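Local coordinates for glutathione s-transferase (Agrobacterium tumefaciens, PDB 2YCD), which binds S-(p-nitrobenzyl)glutathione and probably conjugates glutathione to electrophilic compounds, in line with a part in herbicide detoxification, at residues V38-E43 against M181-R186; P74-G79 against M91-H96; V112-A117 against D158-W163. One frame throughout, in Å; residues are numbered along the deposited sequence.

Contact 1. Residues V38-E43 against M181-R186; sequences VRWALE and MICVLR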
ATOM      1  N   VAL A  38       9.752   9.578  -5.098  1.00  7.35           N
ATOM      2  CA  VAL A  38       9.832  10.812  -4.322  1.00  7.21           C
ATOM      3  C   VAL A  38      10.595  11.910  -5.098  1.00  7.00           C
ATOM      4  O   VAL A  38      10.135  13.044  -5.180  1.00  7.01           O
ATOM      5  CB  VAL A  38      10.507  10.535  -2.959  1.00  7.03           C
ATOM      6  CG1 VAL A  38      10.730  11.845  -2.200  1.00  7.79           C
ATOM      7  CG2 VAL A  38       9.648   9.561  -2.129  1.00  8.27           C
ATOM      8  N   ARG A  39      11.767  11.577  -5.636  1.00  7.55           N
ATOM      9  CA  ARG A  39      12.540  12.510  -6.457  1.00  7.61           C
ATOM     10  C   ARG A  39      11.701  13.008  -7.629  1.00  6.88           C
ATOM     11  O   ARG A  39      11.716  14.208  -7.955  1.00  8.08           O
ATOM     12  CB  ARG A  39      13.791  11.822  -6.997  1.00  7.14           C
ATOM     13  CG  ARG A  39      14.841  11.435  -5.957  1.00  7.90           C
ATOM     14  CD  ARG A  39      15.964  10.718  -6.702  1.00  8.44           C
ATOM     15  NE  ARG A  39      17.130  10.326  -5.906  1.00  9.71           N
ATOM     16  CZ  ARG A  39      18.180  11.122  -5.702  1.00  8.52           C
ATOM     17  NH1 ARG A  39      18.167  12.392  -6.110  1.00  9.37           N
ATOM     18  NH2 ARG A  39      19.226  10.661  -5.035  1.00  9.68           N
ATOM     19  N   TRP A  40      11.011  12.095  -8.299  1.00  7.36           N
ATOM     20  CA  TRP A  40      10.194  12.455  -9.450  1.00  7.35           C
ATOM     21  C   TRP A  40       9.064  13.419  -9.050  1.00  6.43           C
ATOM     22  O   TRP A  40       8.836  14.452  -9.713  1.00  7.50           O
ATOM     23  CB  TRP A  40       9.680  11.158 -10.094  1.00  7.13           C
ATOM     24  CG  TRP A  40       8.907  11.314 -11.400  1.00  6.09           C
ATOM     25  CD1 TRP A  40       8.681  12.477 -12.107  1.00  6.58           C
ATOM     26  CD2 TRP A  40       8.278  10.265 -12.142  1.00  7.77           C
ATOM     27  NE1 TRP A  40       7.936  12.199 -13.242  1.00  7.89           N
ATOM     28  CE2 TRP A  40       7.668  10.854 -13.277  1.00  8.37           C
ATOM     29  CE3 TRP A  40       8.141   8.881 -11.935  1.00  7.97           C
ATOM     30  CZ2 TRP A  40       6.945  10.101 -14.215  1.00  7.60           C
ATOM     31  CZ3 TRP A  40       7.433   8.130 -12.870  1.00  8.90           C
ATOM     32  CH2 TRP A  40       6.845   8.743 -14.002  1.00  9.42           C
ATOM     33  N   ALA A  41       8.385  13.145  -7.938  1.00  7.32           N
ATOM     34  CA  ALA A  41       7.353  14.055  -7.458  1.00  8.19           C
ATOM     35  C   ALA A  41       7.912  15.452  -7.178  1.00  8.12           C
ATOM     36  O   ALA A  41       7.302  16.471  -7.554  1.00  8.41           O
ATOM     37  CB  ALA A  41       6.667  13.483  -6.212  1.00  7.70           C
ATOM     38  N   LEU A  42       9.045  15.516  -6.479  1.00  8.38           N
ATOM     39  CA  LEU A  42       9.684  16.816  -6.208  1.00  8.44           C
ATOM     40  C   LEU A  42      10.033  17.557  -7.498  1.00  7.90           C
ATOM     41  O   LEU A  42       9.818  18.767  -7.598  1.00  9.33           O
ATOM     42  CB  LEU A  42      10.920  16.635  -5.319  1.00  7.90           C
ATOM     43  CG  LEU A  42      10.609  16.130  -3.902  1.00  8.56           C
ATOM     44  CD1 LEU A  42      11.846  15.550  -3.228  1.00 10.67           C
ATOM     45  CD2 LEU A  42       9.996  17.246  -3.044  1.00  9.56           C
ATOM     46  N   GLU A  43      10.554  16.841  -8.487  1.00  8.75           N
ATOM     47  CA  GLU A  43      10.873  17.487  -9.760  1.00  9.03           C
ATOM     48  C   GLU A  43       9.634  17.957 -10.529  1.00  8.76           C
ATOM     49  O   GLU A  43       9.672  19.020 -11.164  1.00 10.93           O
ATOM     50  CB  GLU A  43      11.751  16.574 -10.611  1.00  9.40           C
ATOM     51  CG  GLU A  43      13.192  16.425 -10.067  1.00  7.70           C
ATOM     52  CD  GLU A  43      13.993  17.713 -10.174  1.00 11.28           C
ATOM     53  OE1 GLU A  43      13.536  18.666 -10.828  1.00 12.27           O
ATOM     54  OE2 GLU A  43      15.100  17.755  -9.593  1.00 15.92           O
ATOM     55  N   MET A 181       2.580   4.320  -9.990  1.00  6.97           N
ATOM     56  CA  MET A 181       2.324   3.164 -10.845  1.00  7.13           C
ATOM     57  C   MET A 181       3.467   2.886 -11.828  1.00  6.56           C
ATOM     58  O   MET A 181       3.863   1.726 -12.009  1.00  7.62           O
ATOM     59  CB  MET A 181       1.013   3.345 -11.617  1.00  7.98           C
ATOM     60  CG  MET A 181       0.595   2.099 -12.429  1.00  8.38           C
ATOM     61  SD  MET A 181       0.041   0.720 -11.388  1.00  8.65           S
ATOM     62  CE  MET A 181      -1.601   1.293 -10.924  1.00  9.84           C
ATOM     63  N   ILE A 182       4.003   3.933 -12.439  1.00  7.39           N
ATOM     64  CA  ILE A 182       5.100   3.743 -13.373  1.00  8.20           C
ATOM     65  C   ILE A 182       6.362   3.254 -12.669  1.00  7.51           C
ATOM     66  O   ILE A 182       7.059   2.377 -13.169  1.00  8.79           O
ATOM     67  CB  ILE A 182       5.307   4.994 -14.235  1.00  7.09           C
ATOM     68  CG1 ILE A 182       4.130   5.090 -15.210  1.00  9.05           C
ATOM     69  CG2 ILE A 182       6.634   4.917 -15.023  1.00  8.27           C
ATOM     70  CD1 ILE A 182       4.020   6.412 -15.965  1.00  9.32           C
ATOM     71  N   CYS A 183       6.661   3.788 -11.487  1.00  7.18           N
ATOM     72  CA  CYS A 183       7.843   3.309 -10.776  1.00  7.60           C
ATOM     73  C   CYS A 183       7.709   1.840 -10.367  1.00  9.87           C
ATOM     74  O   CYS A 183       8.697   1.099 -10.417  1.00 11.48           O
ATOM     75  CB  CYS A 183       8.173   4.197  -9.573  1.00  7.85           C
ATOM     76  SG  CYS A 183       8.789   5.852 -10.019  1.00  9.43           S
ATOM     77  N   VAL A 184       6.498   1.425 -10.007  1.00  7.91           N
ATOM     78  CA  VAL A 184       6.225   0.008  -9.713  1.00 10.78           C
ATOM     79  C   VAL A 184       6.414  -0.854 -10.983  1.00  9.38           C
ATOM     80  O   VAL A 184       7.114  -1.882 -10.969  1.00 10.06           O
ATOM     81  CB  VAL A 184       4.793  -0.143  -9.080  1.00 11.36           C
ATOM     82  CG1 VAL A 184       4.250  -1.563  -9.203  1.00 14.63           C
ATOM     83  CG2 VAL A 184       4.794   0.339  -7.602  1.00 13.67           C
ATOM     84  N   LEU A 185       5.806  -0.437 -12.086  1.00  7.79           N
ATOM     85  CA  LEU A 185       5.873  -1.216 -13.326  1.00  9.12           C
ATOM     86  C   LEU A 185       7.299  -1.338 -13.850  1.00  9.98           C
ATOM     87  O   LEU A 185       7.644  -2.352 -14.467  1.00 10.58           O
ATOM     88  CB  LEU A 185       4.977  -0.591 -14.402  1.00  9.48           C
ATOM     89  CG  LEU A 185       3.472  -0.737 -14.173  1.00  8.38           C
ATOM     90  CD1 LEU A 185       2.713   0.115 -15.167  1.00 10.48           C
ATOM     91  CD2 LEU A 185       3.044  -2.192 -14.282  1.00 11.19           C
ATOM     92  N   ARG A 186       8.128  -0.328 -13.608  1.00  8.66           N
ATOM     93  CA  ARG A 186       9.516  -0.385 -14.057  1.00 10.44           C
ATOM     94  C   ARG A 186      10.310  -1.533 -13.450  1.00 10.40           C
ATOM     95  O   ARG A 186      11.330  -1.917 -14.016  1.00 11.90           O
ATOM     96  CB  ARG A 186      10.233   0.952 -13.843  1.00 10.33           C
ATOM     97  CG  ARG A 186       9.795   2.043 -14.821  1.00 12.31           C
ATOM     98  CD  ARG A 186      10.803   3.240 -14.832  1.00 11.71           C
ATOM     99  NE  ARG A 186      12.129   2.779 -15.268  1.00 12.17           N
ATOM    100  CZ  ARG A 186      13.274   2.919 -14.601  1.00 12.76           C
ATOM    101  NH1 ARG A 186      13.320   3.565 -13.454  1.00 13.67           N
ATOM    102  NH2 ARG A 186      14.404   2.415 -15.107  1.00 17.81           N
TER
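The indole NE1 of W40 is hydrogen-bonded to OE2 of E44, one turn further along the same helix, while the opposite, six-membered end of the ring reaches across to I182 and C183. That reach follows from a first torsion of -174°, which places CG anti to the backbone N and sends the indole out from the helix. The thiol meets the ring in its plane: SG of C183 lies 3.6 Å from W40 CE3 and 3.9 Å from CZ3. From the centroid of the six-membered ring to SG of C183 the distance is 4.9 Å, at 90° to the ring normal, a sulfur-aromatic contact made at the edge and not over a face. In the thioredoxin-like half of the glutathione transferase fold, W40 belongs to helix 35-45; its two partners belong to helix 176-185 of the all-helical half, and the indole thus spans the interface between the domains. I182 takes the neighbouring corner of the ring, crossing the indole at about a right angle. Its CG2 branch touches W40 CZ3 at 3.9 Å, near the ring plane, with CB close behind it at 4.0 Å from the same CZ3. F213 makes an edge-to-face contact with the indole, and Y203 of helix 198-208 packs on I182. The side chain of C183 is about 9 Å from the bound S-(p-nitrobenzyl)glutathione.

Contact 2. Residues P74-G79 against M91-H96; sequences PSYEQG and MHIAQH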
ATOM      1  N   PRO A  74      12.946   5.361   1.442  1.00  8.24           N
ATOM      2  CA  PRO A  74      13.320   6.721   1.851  1.00  8.03           C
ATOM      3  C   PRO A  74      12.571   7.259   3.065  1.00  9.51           C
ATOM      4  O   PRO A  74      11.462   6.837   3.386  1.00  9.65           O
ATOM      5  CB  PRO A  74      12.908   7.555   0.633  1.00  7.32           C
ATOM      6  CG  PRO A  74      11.678   6.843   0.109  1.00  9.42           C
ATOM      7  CD  PRO A  74      11.906   5.368   0.382  1.00  8.66           C
ATOM      8  N   SER A  75      13.191   8.212   3.746  1.00 10.13           N
ATOM      9  CA  SER A  75      12.477   9.085   4.669  1.00  9.21           C
ATOM     10  C   SER A  75      12.619  10.497   4.129  1.00  9.13           C
ATOM     11  O   SER A  75      13.424  10.745   3.221  1.00  9.10           O
ATOM     12  CB  SER A  75      13.054   8.974   6.093  1.00 12.22           C
ATOM     13  OG  SER A  75      14.421   9.347   6.140  1.00 15.22           O
ATOM     14  N   TYR A  76      11.860  11.413   4.712  1.00  9.30           N
ATOM     15  CA  TYR A  76      11.724  12.782   4.240  1.00  8.45           C
ATOM     16  C   TYR A  76      11.733  13.673   5.475  1.00 10.32           C
ATOM     17  O   TYR A  76      10.964  13.446   6.405  1.00 11.60           O
ATOM     18  CB  TYR A  76      10.385  12.888   3.505  1.00 10.81           C
ATOM     19  CG  TYR A  76       9.906  14.252   3.057  1.00 10.17           C
ATOM     20  CD1 TYR A  76       9.262  15.116   3.947  1.00 11.53           C
ATOM     21  CD2 TYR A  76      10.000  14.637   1.734  1.00 11.94           C
ATOM     22  CE1 TYR A  76       8.773  16.344   3.522  1.00 14.31           C
ATOM     23  CE2 TYR A  76       9.507  15.864   1.306  1.00 13.86           C
ATOM     24  CZ  TYR A  76       8.900  16.704   2.200  1.00 14.45           C
ATOM     25  OH  TYR A  76       8.425  17.920   1.749  1.00 18.06           O
ATOM     26  N   GLU A  77      12.601  14.679   5.484  1.00 10.13           N
ATOM     27  CA  GLU A  77      12.703  15.598   6.613  1.00 11.70           C
ATOM     28  C   GLU A  77      12.606  17.013   6.114  1.00 13.83           C
ATOM     29  O   GLU A  77      13.307  17.400   5.190  1.00 13.33           O
ATOM     30  CB  GLU A  77      14.005  15.378   7.377  1.00 15.24           C
ATOM     31  CG  GLU A  77      14.267  16.410   8.466  1.00 19.37           C
ATOM     32  CD  GLU A  77      15.511  16.096   9.302  1.00 31.90           C
ATOM     33  OE1 GLU A  77      16.485  15.526   8.757  1.00 31.53           O
ATOM     34  OE2 GLU A  77      15.516  16.437  10.506  1.00 32.84           O
ATOM     35  N   GLN A  78      11.728  17.792   6.738  1.00 13.50           N
ATOM     36  CA  GLN A  78      11.539  19.185   6.360  1.00 14.03           C
ATOM     37  C   GLN A  78      11.135  19.965   7.601  1.00 15.54           C
ATOM     38  O   GLN A  78      10.011  19.843   8.099  1.00 15.32           O
ATOM     39  CB  GLN A  78      10.479  19.284   5.277  1.00 15.21           C
ATOM     40  CG  GLN A  78      10.346  20.662   4.669  1.00 20.02           C
ATOM     41  CD  GLN A  78       9.358  20.681   3.530  1.00 24.42           C
ATOM     42  OE1 GLN A  78       8.403  19.899   3.510  1.00 30.32           O
ATOM     43  NE2 GLN A  78       9.584  21.557   2.566  1.00 22.67           N
ATOM     44  N   GLY A  79      12.069  20.744   8.128  1.00 19.00           N
ATOM     45  CA  GLY A  79      11.819  21.375   9.416  1.00 22.09           C
ATOM     46  C   GLY A  79      11.494  20.308  10.456  1.00 14.83           C
ATOM     47  O   GLY A  79      12.239  19.326  10.602  1.00 21.03           O
ATOM     48  N   MET A  91       2.295  11.560  -1.478  1.00  7.95           N
ATOM     49  CA  MET A  91       1.014  12.177  -1.129  0.79  9.35           C
ATOM     50  C   MET A  91       1.198  13.578  -0.550  1.00  9.22           C
ATOM     51  O   MET A  91       0.529  14.528  -0.950  1.00  9.70           O
ATOM     52  CB  MET A  91       0.252  11.298  -0.131  0.79 10.44           C
ATOM     53  CG  MET A  91      -1.150  11.803   0.157  0.79 10.00           C
ATOM     54  SD  MET A  91      -2.256  11.593  -1.247  0.79 10.19           S
ATOM     55  CE  MET A  91      -2.766   9.899  -1.003  0.79 15.23           C
ATOM     56  N   HIS A  92       2.109  13.703   0.410  1.00  8.15           N
ATOM     57  CA  HIS A  92       2.370  14.989   1.056  1.00  9.54           C
ATOM     58  C   HIS A  92       2.834  16.057   0.079  1.00  9.47           C
ATOM     59  O   HIS A  92       2.345  17.202   0.114  1.00 11.13           O
ATOM     60  CB  HIS A  92       3.389  14.815   2.192  1.00 10.02           C
ATOM     61  CG  HIS A  92       3.767  16.095   2.875  1.00  9.83           C
ATOM     62  ND1 HIS A  92       2.916  16.761   3.729  1.00 14.35           N
ATOM     63  CD2 HIS A  92       4.902  16.830   2.820  1.00 13.89           C
ATOM     64  CE1 HIS A  92       3.519  17.843   4.190  1.00 16.66           C
ATOM     65  NE2 HIS A  92       4.719  17.916   3.646  1.00 15.35           N
ATOM     66  N   ILE A  93       3.767  15.695  -0.787  1.00  9.09           N
ATOM     67  CA  ILE A  93       4.241  16.602  -1.829  1.00 10.23           C
ATOM     68  C   ILE A  93       3.068  17.033  -2.719  1.00 11.65           C
ATOM     69  O   ILE A  93       2.906  18.228  -3.017  1.00 12.43           O
ATOM     70  CB  ILE A  93       5.352  15.925  -2.661  1.00  8.71           C
ATOM     71  CG1 ILE A  93       6.579  15.672  -1.775  1.00 10.35           C
ATOM     72  CG2 ILE A  93       5.754  16.803  -3.875  1.00 10.72           C
ATOM     73  CD1 ILE A  93       7.581  14.635  -2.329  1.00  9.85           C
ATOM     74  N   ALA A  94       2.249  16.070  -3.125  1.00 10.98           N
ATOM     75  CA  ALA A  94       1.122  16.327  -4.017  1.00 11.96           C
ATOM     76  C   ALA A  94       0.021  17.167  -3.368  1.00 14.21           C
ATOM     77  O   ALA A  94      -0.734  17.844  -4.072  1.00 16.89           O
ATOM     78  CB  ALA A  94       0.533  15.010  -4.499  1.00 13.04           C
ATOM     79  N   GLN A  95      -0.097  17.111  -2.041  1.00 14.14           N
ATOM     80  CA  GLN A  95      -1.160  17.833  -1.338  1.00 17.07           C
ATOM     81  C   GLN A  95      -0.811  19.310  -1.151  1.00 21.14           C
ATOM     82  O   GLN A  95      -1.704  20.144  -0.980  1.00 25.52           O
ATOM     83  CB  GLN A  95      -1.457  17.187   0.027  1.00 18.56           C
ATOM     84  CG  GLN A  95      -2.092  15.789  -0.019  1.00 20.81           C
ATOM     85  CD  GLN A  95      -3.595  15.798  -0.285  1.00 34.59           C
ATOM     86  OE1 GLN A  95      -4.215  16.853  -0.382  1.00 30.30           O
ATOM     87  NE2 GLN A  95      -4.183  14.607  -0.406  1.00 34.68           N
ATOM     88  N   HIS A  96       0.474  19.644  -1.180  1.00 20.32           N
ATOM     89  CA  HIS A  96       0.894  21.000  -0.840  1.00 21.45           C
ATOM     90  C   HIS A  96       1.528  21.768  -1.989  1.00 24.96           C
ATOM     91  O   HIS A  96       2.000  22.892  -1.819  1.00 29.70           O
ATOM     92  CB  HIS A  96       1.782  20.987   0.398  1.00 28.66           C
ATOM     93  CG  HIS A  96       1.048  20.582   1.636  1.00 31.83           C
ATOM     94  ND1 HIS A  96       1.115  19.309   2.161  1.00 32.81           N
ATOM     95  CD2 HIS A  96       0.195  21.272   2.427  1.00 39.09           C
ATOM     96  CE1 HIS A  96       0.349  19.240   3.234  1.00 28.83           C
ATOM     97  NE2 HIS A  96      -0.220  20.416   3.419  1.00 48.76           N
TER
HETATM   98  O   HOH W   1       6.097  20.102   4.676  1.00 34.79           O
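H92 opens the contact by turning the edge of its imidazole to Y76 and Q78. CD2 of H92 is 3.8 Å from Y76 OH, which lies in the imidazole plane, and the two rings meet obliquely, their planes 75° apart. With CG anti to the backbone N (chi1 177°), the imidazole of H92 projects from helix 86-96 toward the strand. NE2 of H92 is 4.2 Å from OE1 of Q78, too far for a direct bond, but a water bridges them: it lies in the imidazole plane 2.8 Å from H92 NE2 and donates to Q78 OE1 at 2.6 Å. The same OE1 of Q78 accepts Y76 OH, also at 2.6 Å, from a position 56° out of the carbonyl plane, so two donors grip one amide oxygen. The other end of that amide, NE2 of Q78, bonds to the backbone O of P15, which should fix how the group is turned. Next, I93 supplies the apolar part, its CG1 lying 4.3 Å from Y76 CE2 while the side chain also packs on L42 and V45 of helix 35-45. Further along, H96 folds back so that its ND1 donates to the O of H92 at 3.2 Å. A109 and Q105 of the second subunit pack on H92 and H96 respectively. Strand 75-78, led in by the cis-proline P74 of the ligand pocket, and helix 86-96 belong to the C-terminal beta-beta-alpha unit of the thioredoxin fold.

Contact 3. Residues V112-A117 against D158-W163; sequences VAWMFA and DELSAW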
ATOM      1  N   VAL A 112      -6.354   9.165  -5.677  1.00  8.98           N
ATOM      2  CA  VAL A 112      -5.874   8.495  -4.471  1.00  7.41           C
ATOM      3  C   VAL A 112      -6.148   6.980  -4.547  1.00  8.36           C
ATOM      4  O   VAL A 112      -5.287   6.175  -4.153  1.00  7.78           O
ATOM      5  CB  VAL A 112      -6.503   9.150  -3.205  1.00 10.73           C
ATOM      6  CG1 VAL A 112      -6.212   8.344  -1.943  1.00  9.71           C
ATOM      7  CG2 VAL A 112      -6.003  10.593  -3.062  1.00 12.48           C
ATOM      8  N   ALA A 113      -7.313   6.562  -5.057  1.00  7.42           N
ATOM      9  CA  ALA A 113      -7.536   5.138  -5.298  1.00  7.71           C
ATOM     10  C   ALA A 113      -6.392   4.506  -6.122  1.00  8.83           C
ATOM     11  O   ALA A 113      -5.881   3.433  -5.775  1.00  8.14           O
ATOM     12  CB  ALA A 113      -8.905   4.892  -5.963  1.00  9.10           C
ATOM     13  N   TRP A 114      -5.989   5.165  -7.207  1.00  7.28           N
ATOM     14  CA  TRP A 114      -4.944   4.610  -8.060  1.00  7.60           C
ATOM     15  C   TRP A 114      -3.564   4.645  -7.403  1.00  6.40           C
ATOM     16  O   TRP A 114      -2.748   3.766  -7.670  1.00  7.80           O
ATOM     17  CB  TRP A 114      -4.949   5.283  -9.451  1.00  7.19           C
ATOM     18  CG  TRP A 114      -6.033   4.692 -10.319  1.00  8.02           C
ATOM     19  CD1 TRP A 114      -7.190   5.292 -10.708  1.00 11.71           C
ATOM     20  CD2 TRP A 114      -6.071   3.357 -10.841  1.00  9.37           C
ATOM     21  NE1 TRP A 114      -7.940   4.414 -11.481  1.00 13.59           N
ATOM     22  CE2 TRP A 114      -7.263   3.223 -11.576  1.00 10.65           C
ATOM     23  CE3 TRP A 114      -5.179   2.287 -10.809  1.00  8.48           C
ATOM     24  CZ2 TRP A 114      -7.611   2.027 -12.229  1.00 12.36           C
ATOM     25  CZ3 TRP A 114      -5.528   1.095 -11.452  1.00  9.88           C
ATOM     26  CH2 TRP A 114      -6.718   0.985 -12.165  1.00 11.33           C
ATOM     27  N   MET A 115      -3.307   5.620  -6.530  1.00  7.17           N
ATOM     28  CA  MET A 115      -2.070   5.602  -5.722  1.00  7.46           C
ATOM     29  C   MET A 115      -2.011   4.340  -4.853  1.00  7.76           C
ATOM     30  O   MET A 115      -0.999   3.623  -4.836  1.00  8.36           O
ATOM     31  CB  MET A 115      -1.958   6.863  -4.849  1.00  7.26           C
ATOM     32  CG  MET A 115      -1.790   8.156  -5.671  1.00  8.35           C
ATOM     33  SD  MET A 115      -1.879   9.643  -4.651  1.00  8.99           S
ATOM     34  CE  MET A 115      -0.315   9.510  -3.769  1.00 12.10           C
ATOM     35  N   PHE A 116      -3.099   4.053  -4.149  1.00  7.23           N
ATOM     36  CA  PHE A 116      -3.172   2.818  -3.368  1.00  7.40           C
ATOM     37  C   PHE A 116      -3.123   1.558  -4.224  1.00  6.87           C
ATOM     38  O   PHE A 116      -2.492   0.575  -3.843  1.00  9.01           O
ATOM     39  CB  PHE A 116      -4.384   2.812  -2.427  1.00  7.92           C
ATOM     40  CG  PHE A 116      -4.190   3.632  -1.164  1.00  7.06           C
ATOM     41  CD1 PHE A 116      -4.474   4.996  -1.142  1.00  8.38           C
ATOM     42  CD2 PHE A 116      -3.727   3.040  -0.008  1.00 10.04           C
ATOM     43  CE1 PHE A 116      -4.307   5.748   0.027  1.00  8.81           C
ATOM     44  CE2 PHE A 116      -3.544   3.773   1.161  1.00 10.07           C
ATOM     45  CZ  PHE A 116      -3.834   5.140   1.178  1.00 10.38           C
ATOM     46  N   ALA A 117      -3.776   1.571  -5.387  1.00  6.79           N
ATOM     47  CA  ALA A 117      -3.745   0.401  -6.265  1.00  7.64           C
ATOM     48  C   ALA A 117      -2.336   0.086  -6.756  1.00  6.39           C
ATOM     49  O   ALA A 117      -1.943  -1.078  -6.833  1.00  7.38           O
ATOM     50  CB  ALA A 117      -4.675   0.596  -7.449  1.00  8.09           C
ATOM     51  N   ASP A 158      -3.158  -8.185 -17.265  1.00 10.74           N
ATOM     52  CA  ASP A 158      -4.326  -8.258 -18.160  1.00 13.65           C
ATOM     53  C   ASP A 158      -5.382  -7.268 -17.683  1.00 11.33           C
ATOM     54  O   ASP A 158      -5.917  -6.486 -18.455  1.00 11.95           O
ATOM     55  CB  ASP A 158      -4.981  -9.650 -18.163  1.00 12.85           C
ATOM     56  CG  ASP A 158      -4.151 -10.720 -18.869  1.00 16.35           C
ATOM     57  OD1 ASP A 158      -3.230 -10.388 -19.646  1.00 17.08           O
ATOM     58  OD2 ASP A 158      -4.453 -11.916 -18.636  1.00 19.70           O
ATOM     59  N   GLU A 159      -5.692  -7.314 -16.389  1.00 10.38           N
ATOM     60  CA  GLU A 159      -6.716  -6.445 -15.816  1.00  9.83           C
ATOM     61  C   GLU A 159      -6.354  -4.957 -15.918  1.00  9.90           C
ATOM     62  O   GLU A 159      -7.184  -4.113 -16.290  1.00 11.71           O
ATOM     63  CB  GLU A 159      -6.982  -6.860 -14.359  1.00 12.38           C
ATOM     64  CG  GLU A 159      -7.712  -8.215 -14.272  1.00 13.92           C
ATOM     65  CD  GLU A 159      -7.468  -8.982 -12.984  1.00 13.82           C
ATOM     66  OE1 GLU A 159      -6.739  -8.508 -12.085  1.00 12.99           O
ATOM     67  OE2 GLU A 159      -8.017 -10.094 -12.847  1.00 16.28           O
ATOM     68  N   LEU A 160      -5.109  -4.622 -15.589  1.00 10.95           N
ATOM     69  CA  LEU A 160      -4.673  -3.237 -15.659  1.00 11.40           C
ATOM     70  C   LEU A 160      -4.688  -2.709 -17.096  1.00 11.64           C
ATOM     71  O   LEU A 160      -5.089  -1.575 -17.364  1.00 12.37           O
ATOM     72  CB  LEU A 160      -3.257  -3.104 -15.073  1.00 11.12           C
ATOM     73  CG  LEU A 160      -2.689  -1.682 -15.056  1.00 10.49           C
ATOM     74  CD1 LEU A 160      -3.513  -0.765 -14.162  1.00 11.86           C
ATOM     75  CD2 LEU A 160      -1.222  -1.679 -14.611  1.00 11.59           C
ATOM     76  N   SER A 161      -4.226  -3.548 -18.016  1.00 11.32           N
ATOM     77  CA  SER A 161      -4.167  -3.187 -19.437  1.00 11.75           C
ATOM     78  C   SER A 161      -5.567  -2.951 -20.012  1.00 12.70           C
ATOM     79  O   SER A 161      -5.789  -1.975 -20.735  1.00 11.93           O
ATOM     80  CB  SER A 161      -3.451  -4.301 -20.190  1.00 12.94           C
ATOM     81  OG  SER A 161      -3.452  -4.042 -21.590  1.00 13.82           O
ATOM     82  N   ALA A 162      -6.503  -3.823 -19.645  1.00 11.72           N
ATOM     83  CA  ALA A 162      -7.867  -3.699 -20.144  1.00 15.62           C
ATOM     84  C   ALA A 162      -8.485  -2.424 -19.614  1.00 16.01           C
ATOM     85  O   ALA A 162      -9.194  -1.699 -20.323  1.00 17.53           O
ATOM     86  CB  ALA A 162      -8.691  -4.896 -19.732  1.00 14.59           C
ATOM     87  N   TRP A 163      -8.227  -2.132 -18.351  1.00 15.38           N
ATOM     88  CA  TRP A 163      -8.807  -0.947 -17.788  1.00 15.65           C
ATOM     89  C   TRP A 163      -8.208   0.335 -18.410  1.00 15.28           C
ATOM     90  O   TRP A 163      -8.935   1.294 -18.713  1.00 17.27           O
ATOM     91  CB  TRP A 163      -8.717  -0.978 -16.255  1.00 19.63           C
ATOM     92  CG  TRP A 163      -9.403   0.191 -15.692  1.00 17.72           C
ATOM     93  CD1 TRP A 163     -10.712   0.291 -15.305  1.00 22.73           C
ATOM     94  CD2 TRP A 163      -8.828   1.480 -15.523  1.00 14.33           C
ATOM     95  NE1 TRP A 163     -10.975   1.572 -14.888  1.00 22.66           N
ATOM     96  CE2 TRP A 163      -9.834   2.323 -15.023  1.00 18.57           C
ATOM     97  CE3 TRP A 163      -7.559   2.012 -15.764  1.00 18.56           C
ATOM     98  CZ2 TRP A 163      -9.604   3.668 -14.733  1.00 21.80           C
ATOM     99  CZ3 TRP A 163      -7.344   3.339 -15.481  1.00 15.70           C
ATOM    100  CH2 TRP A 163      -8.351   4.148 -14.967  1.00 24.34           C
TER
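W114 lays the NE1-CE2-CZ2-CH2 side of its indole, tilted, over one face of W163, and this is where the two helices pack tightly. CZ2 of W114 reaches deepest, standing 3.3 Å above the W163 plane and 3.5 to 3.6 Å from all six atoms of the W163 benzo ring. NE1 of W114 lies just beyond the rim, 3.5 Å from CH2 of W163. With the six-membered centroids 4.4 Å apart and the planes at 43°, the pair is oblique. CG of W163 is anti to its backbone N (chi1 -176°), which carries the indole out from helix 142-164 toward W114. Beside them L160 runs past W114 in the opposite direction and rests its CD1 branch 3.9 Å from W114 CZ3. L170 packs on both tryptophans, and A177 and M181 of helix 176-185 close in on W114.

The contact slackens toward D158 and A162, which are exposed and take no part in the tryptophan packing; D158 OD1 and S161 OG reach beyond the helix to hydrogen-bond Y197 and N199. W163 is partly exposed, and P69 of the second subunit packs on it, while F84 of that subunit meets W114 edge-to-face. The tryptophan pair thus joins two helices of the all-helical domain at the dimer interface, where, as in other glutathione transferases, this domain meets the thioredoxin-like domain of the partner chain.

How the contacts relate
Contact 2 closes first along the chain, then contact 3 opens; the wide span between 38-43 and 181-186 of contact 1 encloses both. Contact 2 is internal to the thioredoxin-like domain, contact 3 to the helical domain, and contact 1 joins the two. Their centres lie about 14 Å (1 to 2), 16 Å (1 to 3) and 24 Å (2 to 3) apart, yet side chains link all of them: L42 meets I93, M181 lies on W114 and L160, and M91 packs on V112 and M115. Contacts 2 and 3 both touch the second subunit, whereas contact 1 lies in the interior between the domains, near the centre of the chain.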